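Local coordinates for diol-dehydratase (Roseburia inulinivorans, PDB 5I2A), which probably dehydrates 1,2-propanediol as a B12-independent diol dehydratase of the glycyl radical enzyme family, at residues S107-Y112 / G337-S342. Residues are numbered along the deposited sequence; the frame is centred on the assembly and turned at random.
Sequences SADPFY and GFAGYS
Asp109 and Tyr341 bring two irregular loops, 107-112 and 337-342, together with their CA atoms 6.1 Å apart. The contact illustrates how a carboxylate can knit one loop to another by gripping consecutive backbone amides. Asp109 OD1 accepts the amide of Gly340 through its syn lone pair, a nearly straight bond of 2.7 Å to Gly340 N. The other oxygen, OD2, takes the Tyr341 amide from well above the carboxylate plane, 2.8 Å from Tyr341 N. A water donates to both Asp109 OD2 and Phe338 O.

The Tyr341 side chain adds a third bond, again donated from 337-342 to 107-112. With CG anti to its carbonyl carbon (chi1 -60°), one face of its ring packs against the Asp109 side chain, whose CB makes an off-centre CH-pi contact. The phenol OH donates to Pro110 O at 2.7 Å, in the carbonyl plane on a lone pair, while Pro110 CD packs beside it. The edge of the Tyr341 ring turns toward the face of Phe111 in an offset edge-to-face pair, planes 76° apart, with Tyr341 CE1 3.8 Å from Phe111 CE1.

Arg83 makes a cation-pi contact with Tyr341, and Ala339 O accepts a hydrogen bond from Tyr818, next to the predicted glycyl radical position. The contact thus joins the loop before helix 115-125 to that before strand 346-350, in this chain an end strand of a five-stranded sheet, consistent with half of the ten-stranded barrel of glycyl radical enzymes.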
loop_
_atom_site.group_PDB
_atom_site.type_symbol
_atom_site.label_atom_id
_atom_site.label_comp_id
_atom_site.label_asym_id
_atom_site.label_seq_id
_atom_site.Cartn_x
_atom_site.Cartn_y
_atom_site.Cartn_z
ATOM N N SER A 107 13.872 14.956 33.907
ATOM C CA SER A 107 13.237 14.526 35.144
ATOM C C SER A 107 12.583 13.136 35.063
ATOM O O SER A 107 12.455 12.457 36.081
ATOM C CB SER A 107 12.195 15.555 35.567
ATOM O OG SER A 107 11.178 15.645 34.594
ATOM N N ALA A 108 12.161 12.715 33.874
ATOM C CA ALA A 108 11.589 11.368 33.740
ATOM C C ALA A 108 12.437 10.465 32.856
ATOM O O ALA A 108 12.757 10.827 31.729
ATOM C CB ALA A 108 10.174 11.448 33.201
ATOM N N ASP A 109 12.795 9.292 33.378
ATOM C CA ASP A 109 13.547 8.284 32.632
ATOM C C ASP A 109 14.740 8.875 31.846
ATOM O O ASP A 109 14.768 8.802 30.622
ATOM C CB ASP A 109 12.616 7.524 31.656
ATOM C CG ASP A 109 11.615 6.580 32.372
ATOM O OD1 ASP A 109 11.350 6.751 33.584
ATOM O OD2 ASP A 109 11.071 5.670 31.703
ATOM N N PRO A 110 15.730 9.449 32.553
ATOM C CA PRO A 110 16.900 9.983 31.843
ATOM C C PRO A 110 17.750 8.882 31.198
ATOM O O PRO A 110 17.752 7.746 31.668
ATOM C CB PRO A 110 17.686 10.707 32.947
ATOM C CG PRO A 110 17.297 9.948 34.240
ATOM C CD PRO A 110 15.832 9.618 34.019
ATOM N N PHE A 111 18.446 9.228 30.118
ATOM C CA PHE A 111 19.372 8.328 29.432
ATOM C C PHE A 111 20.685 9.058 29.139
ATOM O O PHE A 111 20.663 10.211 28.711
ATOM C CB PHE A 111 18.801 7.828 28.096
ATOM C CG PHE A 111 17.786 6.727 28.210
ATOM C CD1 PHE A 111 16.468 7.007 28.534
ATOM C CD2 PHE A 111 18.140 5.420 27.934
ATOM C CE1 PHE A 111 15.515 5.994 28.608
ATOM C CE2 PHE A 111 17.195 4.397 28.021
ATOM C CZ PHE A 111 15.877 4.692 28.358
ATOM N N TYR A 112 21.818 8.388 29.327
ATOM C CA TYR A 112 23.090 8.955 28.892
ATOM C C TYR A 112 23.252 8.779 27.390
ATOM O O TYR A 112 22.884 7.752 26.845
ATOM C CB TYR A 112 24.276 8.310 29.628
ATOM C CG TYR A 112 25.630 8.660 29.023
ATOM C CD1 TYR A 112 26.153 9.943 29.119
ATOM C CD2 TYR A 112 26.381 7.703 28.363
ATOM C CE1 TYR A 112 27.401 10.265 28.565
ATOM C CE2 TYR A 112 27.617 8.009 27.806
ATOM C CZ TYR A 112 28.121 9.288 27.913
ATOM O OH TYR A 112 29.344 9.571 27.362
ATOM N N GLY A 337 4.182 9.670 30.812
ATOM C CA GLY A 337 3.039 8.773 30.837
ATOM C C GLY A 337 3.418 7.306 30.927
ATOM O O GLY A 337 2.556 6.457 31.139
ATOM N N PHE A 338 4.704 7.011 30.743
ATOM C CA PHE A 338 5.213 5.647 30.832
ATOM C C PHE A 338 6.457 5.614 31.745
ATOM O O PHE A 338 7.485 5.066 31.376
ATOM C CB PHE A 338 5.593 5.090 29.445
ATOM C CG PHE A 338 4.455 5.013 28.445
ATOM C CD1 PHE A 338 3.591 3.936 28.436
ATOM C CD2 PHE A 338 4.293 6.002 27.480
ATOM C CE1 PHE A 338 2.563 3.844 27.483
ATOM C CE2 PHE A 338 3.274 5.924 26.532
ATOM C CZ PHE A 338 2.410 4.843 26.534
ATOM N N ALA A 339 6.367 6.216 32.918
ATOM C CA ALA A 339 7.575 6.513 33.700
ATOM C C ALA A 339 8.076 5.282 34.448
ATOM O O ALA A 339 7.281 4.472 34.894
ATOM C CB ALA A 339 7.304 7.638 34.673
ATOM N N GLY A 340 9.391 5.156 34.591
ATOM C CA GLY A 340 9.967 4.072 35.377
ATOM C C GLY A 340 10.697 3.034 34.537
ATOM O O GLY A 340 10.999 1.957 35.015
ATOM N N TYR A 341 10.968 3.369 33.280
ATOM C CA TYR A 341 11.707 2.493 32.366
ATOM C C TYR A 341 11.019 1.152 32.060
ATOM O O TYR A 341 11.674 0.232 31.604
ATOM C CB TYR A 341 13.106 2.194 32.915
ATOM C CG TYR A 341 13.996 3.401 33.143
ATOM C CD1 TYR A 341 14.531 4.101 32.080
ATOM C CD2 TYR A 341 14.326 3.807 34.431
ATOM C CE1 TYR A 341 15.364 5.191 32.280
ATOM C CE2 TYR A 341 15.170 4.890 34.651
ATOM C CZ TYR A 341 15.688 5.576 33.571
ATOM O OH TYR A 341 16.508 6.648 33.781
ATOM N N SER A 342 9.719 1.029 32.320
ATOM C CA SER A 342 9.034 -0.232 32.070
ATOM C C SER A 342 8.889 -0.531 30.570
ATOM O O SER A 342 8.794 0.381 29.735
ATOM C CB SER A 342 7.641 -0.250 32.722
ATOM O OG SER A 342 7.111 -1.568 32.677
HETATM O O HOH W 1 9.420 6.263 29.585
#